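Local atomic coordinates of DMATS type aromatic prenyltransferase (Streptomyces coelicolor, PDB entry 6ZS0), a protein that probably transfers a dimethylallyl group from its diphosphate donor to carbon 5 of the indole ring of tryptophan. Residues G247-R252 and L273-R278; T113-E118 and L191-G196; A21-A26 and L140-V145. One frame throughout, in Å; residues are numbered along the deposited sequence.

Contact 1 (G247-R252 and L273-R278); sequences GGLDGR and LYIPVR
Arg252 and Pro276 bring the two backbones closest, with 6.9 Å between their CA atoms, where the irregular segment 247-252 passes the end of strand 270-275 and the touching parts run 65° apart. The side chain of Arg252 runs antiparallel alongside the proline ring, its CG 3.5 Å from Pro276 CB. The Arg252 carbonyl also packs on the ring, with Arg252 O 3.4 Å from Pro276 CG. Pro276 is the centre of an inverse gamma turn, in which the weak bond from Val277 N to Ile275 O marks the point where this strand of the ABBA barrel gives way to a 3-10 segment. Beyond the proline, a bend at chi3 (69°) turns the guanidinium of Arg252 to Arg278, whose CG lies over one of its faces. Arg252 NH1 is 3.6 Å from Arg278 CD, and the two guanidinium planes are 27° apart. The like charges are probably offset by acids: Arg252 forms salt bridges to Asp279 through NH1 and to Asp59 through NH2, while Arg278 reaches Asp59 weakly. With an alanine here, Asp59 and Asp279 are likely to lose these bridges, and Pro276 the packing of CG and CD. Deeper in, Leu249 and Ile275 meet nearly perpendicular, their CD1 atoms 3.9 Å apart, and both side chains pack against helix 229-240, Leu249 on Phe236 and Ile275 on Phe235.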
ATOM      1  N   GLY A 247      17.852 -18.204  -7.672  1.00 34.42           N
ATOM      2  CA  GLY A 247      16.752 -19.151  -7.966  1.00 32.36           C
ATOM      3  C   GLY A 247      15.398 -18.495  -7.807  1.00 30.51           C
ATOM      4  O   GLY A 247      14.365 -19.192  -7.909  1.00 30.03           O
ATOM      5  N   GLY A 248      15.401 -17.200  -7.534  1.00 27.90           N
ATOM      6  CA  GLY A 248      14.181 -16.435  -7.279  1.00 26.09           C
ATOM      7  C   GLY A 248      14.234 -15.833  -5.896  1.00 24.80           C
ATOM      8  O   GLY A 248      14.886 -16.411  -5.001  1.00 24.64           O
ATOM      9  N   LEU A 249      13.595 -14.704  -5.723  1.00 23.65           N
ATOM     10  CA  LEU A 249      13.497 -14.044  -4.407  1.00 23.03           C
ATOM     11  C   LEU A 249      13.043 -15.083  -3.395  1.00 21.73           C
ATOM     12  O   LEU A 249      12.082 -15.814  -3.673  1.00 21.39           O
ATOM     13  CB  LEU A 249      12.507 -12.889  -4.502  1.00 23.17           C
ATOM     14  CG  LEU A 249      12.934 -11.751  -5.411  1.00 24.06           C
ATOM     15  CD1 LEU A 249      11.933 -10.624  -5.356  1.00 24.11           C
ATOM     16  CD2 LEU A 249      14.334 -11.253  -5.079  1.00 24.73           C
ATOM     17  N   ASP A 250      13.699 -15.147  -2.243  1.00 20.36           N
ATOM     18  CA  ASP A 250      13.481 -16.248  -1.291  1.00 19.89           C
ATOM     19  C   ASP A 250      12.854 -15.778   0.021  1.00 18.92           C
ATOM     20  O   ASP A 250      12.718 -16.608   0.879  1.00 18.75           O
ATOM     21  CB  ASP A 250      14.781 -16.985  -1.029  1.00 20.59           C
ATOM     22  CG  ASP A 250      15.931 -16.098  -0.593  1.00 21.02           C
ATOM     23  OD1 ASP A 250      17.034 -16.674  -0.426  1.00 22.15           O
ATOM     24  OD2 ASP A 250      15.723 -14.912  -0.360  1.00 20.85           O
ATOM     25  N   GLY A 251      12.389 -14.541   0.093  1.00 18.00           N
ATOM     26  CA  GLY A 251      11.607 -14.059   1.248  1.00 17.61           C
ATOM     27  C   GLY A 251      10.116 -14.094   0.936  1.00 17.46           C
ATOM     28  O   GLY A 251       9.652 -15.004   0.220  1.00 16.95           O
ATOM     29  N   ARG A 252       9.353 -13.191   1.517  1.00 17.43           N
ATOM     30  CA  ARG A 252       7.910 -13.176   1.227  1.00 17.91           C
ATOM     31  C   ARG A 252       7.734 -12.809  -0.245  1.00 18.13           C
ATOM     32  O   ARG A 252       8.625 -12.245  -0.869  1.00 17.62           O
ATOM     33  CB  ARG A 252       7.201 -12.179   2.139  1.00 17.84           C
ATOM     34  CG  ARG A 252       7.276 -10.747   1.659  1.00 18.04           C
ATOM     35  CD  ARG A 252       6.693  -9.780   2.679  1.00 18.16           C
ATOM     36  NE  ARG A 252       7.566  -9.732   3.838  1.00 18.31           N
ATOM     37  CZ  ARG A 252       7.260  -9.168   5.003  1.00 18.55           C
ATOM     38  NH1 ARG A 252       8.155  -9.159   5.985  1.00 18.38           N
ATOM     39  NH2 ARG A 252       6.073  -8.604   5.171  1.00 18.88           N
ATOM     40  N   LEU A 273       5.649  -3.082 -10.045  1.00 17.82           N
ATOM     41  CA  LEU A 273       6.326  -4.202  -9.346  1.00 17.50           C
ATOM     42  C   LEU A 273       6.725  -3.795  -7.932  1.00 16.91           C
ATOM     43  O   LEU A 273       7.355  -2.745  -7.776  1.00 16.71           O
ATOM     44  CB  LEU A 273       7.562  -4.634 -10.130  1.00 17.92           C
ATOM     45  CG  LEU A 273       8.315  -5.826  -9.539  1.00 18.16           C
ATOM     46  CD1 LEU A 273       7.499  -7.090  -9.632  1.00 18.32           C
ATOM     47  CD2 LEU A 273       9.643  -6.036 -10.253  1.00 18.74           C
ATOM     48  N   TYR A 274       6.309  -4.594  -6.947  1.00 16.50           N
ATOM     49  CA  TYR A 274       6.549  -4.379  -5.498  1.00 16.74           C
ATOM     50  C   TYR A 274       7.547  -5.434  -5.007  1.00 16.62           C
ATOM     51  O   TYR A 274       7.306  -6.659  -5.178  1.00 16.10           O
ATOM     52  CB  TYR A 274       5.253  -4.517  -4.695  1.00 17.07           C
ATOM     53  CG  TYR A 274       4.127  -3.595  -5.109  1.00 17.82           C
ATOM     54  CD1 TYR A 274       3.873  -2.404  -4.432  1.00 18.20           C
ATOM     55  CD2 TYR A 274       3.302  -3.925  -6.171  1.00 18.18           C
ATOM     56  CE1 TYR A 274       2.840  -1.554  -4.830  1.00 18.62           C
ATOM     57  CE2 TYR A 274       2.249  -3.110  -6.555  1.00 18.49           C
ATOM     58  CZ  TYR A 274       2.033  -1.910  -5.909  1.00 18.67           C
ATOM     59  OH  TYR A 274       1.016  -1.083  -6.323  1.00 20.12           O
ATOM     60  N   ILE A 275       8.649  -4.983  -4.431  1.00 16.77           N
ATOM     61  CA  ILE A 275       9.658  -5.867  -3.802  1.00 17.02           C
ATOM     62  C   ILE A 275       9.651  -5.629  -2.290  1.00 16.50           C
ATOM     63  O   ILE A 275       9.881  -4.511  -1.841  1.00 16.04           O
ATOM     64  CB  ILE A 275      11.049  -5.616  -4.416  1.00 18.12           C
ATOM     65  CG1 ILE A 275      11.072  -5.781  -5.942  1.00 19.08           C
ATOM     66  CG2 ILE A 275      12.081  -6.492  -3.740  1.00 18.12           C
ATOM     67  CD1 ILE A 275      10.675  -7.096  -6.436  1.00 19.77           C
ATOM     68  N   PRO A 276       9.448  -6.686  -1.476  1.00 16.10           N
ATOM     69  CA  PRO A 276       9.486  -6.577  -0.011  1.00 15.95           C
ATOM     70  C   PRO A 276      10.935  -6.463   0.496  1.00 15.91           C
ATOM     71  O   PRO A 276      11.477  -7.399   1.101  1.00 15.65           O
ATOM     72  CB  PRO A 276       8.779  -7.856   0.436  1.00 15.98           C
ATOM     73  CG  PRO A 276       9.094  -8.841  -0.640  1.00 16.19           C
ATOM     74  CD  PRO A 276       9.104  -8.039  -1.924  1.00 16.14           C
ATOM     75  N   VAL A 277      11.499  -5.273   0.305  1.00 15.96           N
ATOM     76  CA  VAL A 277      12.952  -5.018   0.544  1.00 16.30           C
ATOM     77  C   VAL A 277      13.312  -5.349   1.999  1.00 16.23           C
ATOM     78  O   VAL A 277      14.448  -5.749   2.237  1.00 16.03           O
ATOM     79  CB  VAL A 277      13.325  -3.574   0.178  1.00 16.77           C
ATOM     80  CG1 VAL A 277      12.601  -2.564   1.000  1.00 16.76           C
ATOM     81  CG2 VAL A 277      14.825  -3.327   0.278  1.00 17.23           C
ATOM     82  N   ARG A 278      12.368  -5.238   2.947  1.00 15.96           N
ATOM     83  CA  ARG A 278      12.677  -5.489   4.379  1.00 16.45           C
ATOM     84  C   ARG A 278      13.169  -6.907   4.584  1.00 16.18           C
ATOM     85  O   ARG A 278      13.802  -7.167   5.614  1.00 16.34           O
ATOM     86  CB  ARG A 278      11.496  -5.188   5.318  1.00 16.86           C
ATOM     87  CG  ARG A 278      10.244  -6.031   5.121  1.00 17.30           C
ATOM     88  CD  ARG A 278       9.280  -5.763   6.262  1.00 18.07           C
ATOM     89  NE  ARG A 278       9.873  -6.300   7.480  1.00 18.97           N
ATOM     90  CZ  ARG A 278       9.562  -5.949   8.742  1.00 19.98           C
ATOM     91  NH1 ARG A 278      10.209  -6.508   9.738  1.00 21.15           N
ATOM     92  NH2 ARG A 278       8.628  -5.070   8.990  1.00 20.31           N
TER

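Contact 2 (T113-E118 and L191-G196); sequences TDALDE and LALDLG
Leu195, Leu193 and Leu116 carry most of the contact between strand 191-195 and the short helix 114-117, whose backbones come nearest at Leu116 and Leu193, with CA atoms 7.2 Å apart. Leu193 makes the closest approach. Its CG stands anti to the carbonyl carbon (chi1 -72°) and chi2 is fully extended, which carries CD1 straight out to the helix. There the methyl lies against the peptide linking Ala115 to Leu116: Leu193 CD1 is 3.6 Å from Ala115 O and an equal 3.6 Å from Leu116 N. The methyl of Ala115 flanks the same atom, with its CB 4.1 Å from Leu193 CD1, and Leu116 CB follows at 4.3 Å from that CD1.

Leu195, two residues along and on the same face of the strand, packs more loosely. Its CD1 meets Leu116 CD2 at 4.4 Å, a distance that fits van der Waals packing without crowding. The side chains that meet are all apolar, and the peptide group under Leu193 CD1 is the polar exception; within the helical turn Asp117 N bonds Thr113 O and Glu118 N bonds Asp114 O. Neighbouring elements close the patch: Leu116 also leans on Leu99 and Val102 of helix 91-109, Leu193 on Leu173 of helix 162-175, and Leu195 on Phe111. A helix packed on the outside of an antiparallel strand fits the ABBA prenyltransferase fold, in which helices surround a closed barrel.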
ATOM      1  N   THR A 113     -19.366   6.176  -5.829  1.00 27.75           N
ATOM      2  CA  THR A 113     -19.139   4.831  -5.233  1.00 27.85           C
ATOM      3  C   THR A 113     -19.887   3.754  -6.027  1.00 27.81           C
ATOM      4  O   THR A 113     -19.959   2.641  -5.534  1.00 26.68           O
ATOM      5  CB  THR A 113     -19.565   4.799  -3.762  1.00 28.43           C
ATOM      6  OG1 THR A 113     -20.940   5.191  -3.703  1.00 29.43           O
ATOM      7  CG2 THR A 113     -18.713   5.694  -2.884  1.00 28.85           C
ATOM      8  N   ASP A 114     -20.426   4.083  -7.200  1.00 28.91           N
ATOM      9  CA  ASP A 114     -21.171   3.121  -8.059  1.00 30.32           C
ATOM     10  C   ASP A 114     -20.274   1.924  -8.389  1.00 28.79           C
ATOM     11  O   ASP A 114     -20.772   0.812  -8.366  1.00 29.09           O
ATOM     12  CB  ASP A 114     -21.679   3.751  -9.361  1.00 33.02           C
ATOM     13  CG  ASP A 114     -22.866   4.682  -9.190  1.00 36.32           C
ATOM     14  OD1 ASP A 114     -23.435   4.744  -8.061  1.00 37.28           O
ATOM     15  OD2 ASP A 114     -23.232   5.333 -10.188  1.00 39.49           O
ATOM     16  N   ALA A 115     -18.995   2.147  -8.679  1.00 26.47           N
ATOM     17  CA  ALA A 115     -18.051   1.073  -9.060  1.00 25.73           C
ATOM     18  C   ALA A 115     -17.820   0.142  -7.856  1.00 24.09           C
ATOM     19  O   ALA A 115     -17.798  -1.082  -8.030  1.00 23.51           O
ATOM     20  CB  ALA A 115     -16.767   1.673  -9.566  1.00 26.26           C
ATOM     21  N   LEU A 116     -17.699   0.691  -6.664  1.00 22.54           N
ATOM     22  CA  LEU A 116     -17.553  -0.134  -5.442  1.00 21.71           C
ATOM     23  C   LEU A 116     -18.845  -0.930  -5.233  1.00 22.21           C
ATOM     24  O   LEU A 116     -18.765  -2.094  -4.973  1.00 21.25           O
ATOM     25  CB  LEU A 116     -17.248   0.782  -4.253  1.00 21.26           C
ATOM     26  CG  LEU A 116     -17.097   0.087  -2.917  1.00 21.24           C
ATOM     27  CD1 LEU A 116     -16.051  -1.020  -2.977  1.00 21.17           C
ATOM     28  CD2 LEU A 116     -16.780   1.092  -1.822  1.00 21.51           C
ATOM     29  N   ASP A 117     -20.000  -0.276  -5.349  1.00 23.00           N
ATOM     30  CA  ASP A 117     -21.318  -0.909  -5.102  1.00 24.34           C
ATOM     31  C   ASP A 117     -21.518  -2.110  -6.019  1.00 23.98           C
ATOM     32  O   ASP A 117     -22.064  -3.107  -5.554  1.00 23.07           O
ATOM     33  CB  ASP A 117     -22.434   0.113  -5.273  1.00 25.55           C
ATOM     34  CG  ASP A 117     -22.535   1.092  -4.121  1.00 27.66           C
ATOM     35  OD1 ASP A 117     -21.960   0.813  -3.038  1.00 28.69           O
ATOM     36  OD2 ASP A 117     -23.212   2.114  -4.302  1.00 31.22           O
ATOM     37  N   GLU A 118     -21.058  -2.010  -7.260  1.00 24.04           N
ATOM     38  CA  GLU A 118     -21.099  -3.086  -8.276  1.00 25.82           C
ATOM     39  C   GLU A 118     -20.383  -4.346  -7.777  1.00 24.48           C
ATOM     40  O   GLU A 118     -20.707  -5.412  -8.309  1.00 25.09           O
ATOM     41  CB  GLU A 118     -20.456  -2.626  -9.587  1.00 28.10           C
ATOM     42  CG  GLU A 118     -21.309  -1.685 -10.370  1.00 31.07           C
ATOM     43  CD  GLU A 118     -22.474  -2.342 -11.096  1.00 34.01           C
ATOM     44  OE1 GLU A 118     -22.539  -3.619 -11.122  1.00 35.90           O
ATOM     45  OE2 GLU A 118     -23.309  -1.592 -11.627  1.00 37.31           O
ATOM     46  N   LEU A 191      -7.889  -6.790  -5.076  1.00 15.55           N
ATOM     47  CA  LEU A 191      -8.418  -5.957  -6.154  1.00 16.12           C
ATOM     48  C   LEU A 191      -8.720  -4.587  -5.572  1.00 16.19           C
ATOM     49  O   LEU A 191      -9.333  -4.515  -4.463  1.00 15.87           O
ATOM     50  CB  LEU A 191      -9.666  -6.601  -6.736  1.00 17.18           C
ATOM     51  CG  LEU A 191     -10.236  -5.902  -7.961  1.00 18.57           C
ATOM     52  CD1 LEU A 191     -10.747  -6.944  -8.941  1.00 19.85           C
ATOM     53  CD2 LEU A 191     -11.333  -4.934  -7.576  1.00 18.77           C
ATOM     54  N   ALA A 192      -8.291  -3.540  -6.251  1.00 16.61           N
ATOM     55  CA  ALA A 192      -8.456  -2.173  -5.744  1.00 16.56           C
ATOM     56  C   ALA A 192      -9.194  -1.294  -6.768  1.00 17.78           C
ATOM     57  O   ALA A 192      -9.106  -1.537  -7.976  1.00 18.07           O
ATOM     58  CB  ALA A 192      -7.137  -1.596  -5.372  1.00 16.17           C
ATOM     59  N   LEU A 193      -9.932  -0.339  -6.254  1.00 18.64           N
ATOM     60  CA  LEU A 193     -10.635   0.691  -7.067  1.00 20.64           C
ATOM     61  C   LEU A 193     -10.150   2.062  -6.641  1.00 21.24           C
ATOM     62  O   LEU A 193     -10.208   2.355  -5.480  1.00 19.70           O
ATOM     63  CB  LEU A 193     -12.148   0.590  -6.847  1.00 22.41           C
ATOM     64  CG  LEU A 193     -12.840  -0.607  -7.467  1.00 24.79           C
ATOM     65  CD1 LEU A 193     -14.342  -0.556  -7.162  1.00 25.92           C
ATOM     66  CD2 LEU A 193     -12.605  -0.630  -8.975  1.00 25.81           C
ATOM     67  N   ASP A 194      -9.748   2.888  -7.596  1.00 23.66           N
ATOM     68  CA  ASP A 194      -9.456   4.320  -7.376  1.00 27.15           C
ATOM     69  C   ASP A 194     -10.778   5.089  -7.497  1.00 27.52           C
ATOM     70  O   ASP A 194     -11.317   5.069  -8.583  1.00 29.73           O
ATOM     71  CB  ASP A 194      -8.447   4.815  -8.409  1.00 30.37           C
ATOM     72  CG  ASP A 194      -7.107   5.147  -7.823  1.00 34.19           C
ATOM     73  OD1 ASP A 194      -7.045   6.106  -7.026  1.00 38.99           O
ATOM     74  OD2 ASP A 194      -6.150   4.443  -8.151  1.00 40.28           O
ATOM     75  N   LEU A 195     -11.296   5.668  -6.409  1.00 27.29           N
ATOM     76  CA  LEU A 195     -12.604   6.406  -6.391  1.00 28.50           C
ATOM     77  C   LEU A 195     -12.385   7.933  -6.386  1.00 29.85           C
ATOM     78  O   LEU A 195     -11.525   8.445  -5.633  1.00 31.21           O
ATOM     79  CB  LEU A 195     -13.422   5.982  -5.170  1.00 28.03           C
ATOM     80  CG  LEU A 195     -13.625   4.482  -4.977  1.00 28.36           C
ATOM     81  CD1 LEU A 195     -14.378   4.217  -3.689  1.00 28.09           C
ATOM     82  CD2 LEU A 195     -14.349   3.871  -6.156  1.00 29.57           C
ATOM     83  N   GLY A 196     -13.157   8.643  -7.198  1.00 32.14           N
ATOM     84  CA  GLY A 196     -13.098  10.113  -7.302  1.00 32.01           C
ATOM     85  C   GLY A 196     -14.352  10.650  -7.953  1.00 33.05           C
ATOM     86  O   GLY A 196     -15.411  10.008  -7.829  1.00 32.15           O
TER

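Contact 3 (A21-A26 and L140-V145); sequences AGLSRA and LRPGGV
Leu23 faces Pro142 with their CA atoms 6.4 Å apart, where the link between helices 6-20 and 25-39 meets the loop of the beta hairpin formed by strands 135-139 and 147-152. Both segments are sharply turned: a Schellman motif at Gly22 ends the first helix, and a type II beta turn runs from Arg141 to Gly144. This joins the outer helices of the ABBA fold to one end of its barrel. Asp27 and Tyr31 of helix 25-39 also bond the loop, Asp27 OD1 accepting a hydrogen bond from Gly143 N and Tyr31 OH bonding Arg141 O. Ser24 caps the start of that helix with its OG on Asp27 N.

Among the side chains, Leu23 does most of the touching. With chi1 at -67° its CG sits beside the backbone N, and this, together with an extended chi2 (179°), places both methyls at the carbonyl of Leu140, CD1 at 3.7 Å and CD2 at 3.5 Å from Leu140 O. Leu23 CD1 also lies 3.9 Å from Leu140 CB. On the more exposed flank, Leu23 CD2 rests near the proline ring, 4.3 Å from Pro142 CG.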
ATOM      1  N   ALA A  21       6.766  16.017   3.071  1.00 24.46           N
ATOM      2  CA  ALA A  21       6.214  15.906   1.701  1.00 25.20           C
ATOM      3  C   ALA A  21       5.783  17.282   1.157  1.00 26.70           C
ATOM      4  O   ALA A  21       5.303  17.336   0.007  1.00 28.08           O
ATOM      5  CB  ALA A  21       5.071  14.920   1.684  1.00 25.18           C
ATOM      6  N   GLY A  22       5.924  18.338   1.955  1.00 26.93           N
ATOM      7  CA  GLY A  22       5.629  19.728   1.555  1.00 27.66           C
ATOM      8  C   GLY A  22       4.171  20.141   1.733  1.00 27.60           C
ATOM      9  O   GLY A  22       3.821  21.239   1.253  1.00 28.43           O
ATOM     10  N   LEU A  23       3.340  19.352   2.410  1.00 26.23           N
ATOM     11  CA  LEU A  23       1.929  19.746   2.671  1.00 26.44           C
ATOM     12  C   LEU A  23       1.894  20.919   3.655  1.00 26.87           C
ATOM     13  O   LEU A  23       2.732  20.967   4.557  1.00 26.56           O
ATOM     14  CB  LEU A  23       1.136  18.555   3.220  1.00 25.19           C
ATOM     15  CG  LEU A  23       0.937  17.399   2.243  1.00 24.81           C
ATOM     16  CD1 LEU A  23       0.153  16.273   2.910  1.00 24.04           C
ATOM     17  CD2 LEU A  23       0.224  17.863   0.980  1.00 25.29           C
ATOM     18  N   SER A  24       0.913  21.800   3.495  1.00 28.63           N
ATOM     19  CA  SER A  24       0.653  22.960   4.389  1.00 30.35           C
ATOM     20  C   SER A  24       0.205  22.479   5.773  1.00 30.69           C
ATOM     21  O   SER A  24      -0.352  21.384   5.877  1.00 29.49           O
ATOM     22  CB  SER A  24      -0.373  23.873   3.785  1.00 30.89           C
ATOM     23  OG  SER A  24      -1.655  23.274   3.820  1.00 30.73           O
ATOM     24  N   ARG A  25       0.424  23.287   6.802  1.00 32.02           N
ATOM     25  CA  ARG A  25      -0.122  23.033   8.153  1.00 32.32           C
ATOM     26  C   ARG A  25      -1.623  22.726   8.031  1.00 32.16           C
ATOM     27  O   ARG A  25      -2.084  21.772   8.701  1.00 31.66           O
ATOM     28  CB  ARG A  25       0.143  24.232   9.067  1.00 34.27           C
ATOM     29  N   ALA A  26      -2.349  23.474   7.187  1.00 32.42           N
ATOM     30  CA  ALA A  26      -3.827  23.375   7.030  1.00 31.89           C
ATOM     31  C   ALA A  26      -4.196  21.976   6.510  1.00 30.16           C
ATOM     32  O   ALA A  26      -4.995  21.306   7.151  1.00 28.24           O
ATOM     33  CB  ALA A  26      -4.335  24.458   6.115  1.00 32.76           C
ATOM     34  N   LEU A 140      -2.821  12.072  -0.054  1.00 20.68           N
ATOM     35  CA  LEU A 140      -2.886  13.325   0.727  1.00 21.21           C
ATOM     36  C   LEU A 140      -2.543  14.499  -0.196  1.00 22.10           C
ATOM     37  O   LEU A 140      -1.428  14.989  -0.138  1.00 22.00           O
ATOM     38  CB  LEU A 140      -1.936  13.179   1.895  1.00 21.34           C
ATOM     39  CG  LEU A 140      -2.301  12.053   2.860  1.00 20.89           C
ATOM     40  CD1 LEU A 140      -1.656  12.287   4.200  1.00 21.35           C
ATOM     41  CD2 LEU A 140      -3.815  11.891   3.007  1.00 21.08           C
ATOM     42  N   ARG A 141      -3.491  14.857  -1.043  1.00 23.46           N
ATOM     43  CA  ARG A 141      -3.324  15.876  -2.110  1.00 25.75           C
ATOM     44  C   ARG A 141      -3.387  17.263  -1.504  1.00 25.61           C
ATOM     45  O   ARG A 141      -4.200  17.523  -0.635  1.00 24.68           O
ATOM     46  CB  ARG A 141      -4.427  15.774  -3.160  1.00 27.78           C
ATOM     47  CG  ARG A 141      -4.522  14.417  -3.817  1.00 30.44           C
ATOM     48  CD  ARG A 141      -5.024  14.518  -5.223  1.00 34.18           C
ATOM     49  NE  ARG A 141      -6.427  14.178  -5.362  1.00 37.16           N
ATOM     50  CZ  ARG A 141      -6.892  13.111  -6.030  1.00 39.03           C
ATOM     51  NH1 ARG A 141      -6.060  12.258  -6.606  1.00 40.79           N
ATOM     52  NH2 ARG A 141      -8.195  12.900  -6.116  1.00 40.29           N
ATOM     53  N   PRO A 142      -2.585  18.221  -2.000  1.00 26.68           N
ATOM     54  CA  PRO A 142      -2.782  19.606  -1.615  1.00 27.37           C
ATOM     55  C   PRO A 142      -4.234  20.032  -1.856  1.00 27.29           C
ATOM     56  O   PRO A 142      -4.809  19.653  -2.864  1.00 27.28           O
ATOM     57  CB  PRO A 142      -1.807  20.388  -2.516  1.00 28.33           C
ATOM     58  CG  PRO A 142      -0.762  19.377  -2.902  1.00 28.32           C
ATOM     59  CD  PRO A 142      -1.489  18.044  -2.960  1.00 27.31           C
ATOM     60  N   GLY A 143      -4.788  20.804  -0.929  1.00 27.45           N
ATOM     61  CA  GLY A 143      -6.147  21.345  -1.033  1.00 27.84           C
ATOM     62  C   GLY A 143      -7.104  20.645  -0.109  1.00 27.82           C
ATOM     63  O   GLY A 143      -8.242  21.117  -0.002  1.00 27.77           O
ATOM     64  N   GLY A 144      -6.680  19.513   0.481  1.00 26.94           N
ATOM     65  CA  GLY A 144      -7.417  18.814   1.547  1.00 26.03           C
ATOM     66  C   GLY A 144      -8.467  17.845   1.025  1.00 25.47           C
ATOM     67  O   GLY A 144      -9.137  17.233   1.865  1.00 25.74           O
ATOM     68  N   VAL A 145      -8.648  17.724  -0.293  1.00 25.17           N
ATOM     69  CA  VAL A 145      -9.573  16.712  -0.891  1.00 24.66           C
ATOM     70  C   VAL A 145      -8.713  15.554  -1.371  1.00 23.91           C
ATOM     71  O   VAL A 145      -7.986  15.694  -2.357  1.00 23.16           O
ATOM     72  CB  VAL A 145     -10.442  17.281  -2.027  1.00 25.87           C
ATOM     73  CG1 VAL A 145     -11.397  16.229  -2.579  1.00 25.64           C
ATOM     74  CG2 VAL A 145     -11.229  18.498  -1.578  1.00 26.54           C
TER

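Overall arrangement
The three contacts mark separate places around one barrel. Contacts 1 and 2 both reach its sheet, and contact 1 lies across the chain's centre from both others, its own centre about 29 Å from that of contact 2 and about 33 Å from that of contact 3. The centres of contacts 2 and 3 are about 24 Å apart and their nearest atoms about 6 Å, without touching. The segments of contacts 2 and 3 alternate along the chain, whereas contact 1 opens only after both have closed. Strand 147-152 joins contacts 2 and 3, following loop 140-145 and pairing with strand 191-195. In this family the barrel interior is the usual site of prenyl transfer.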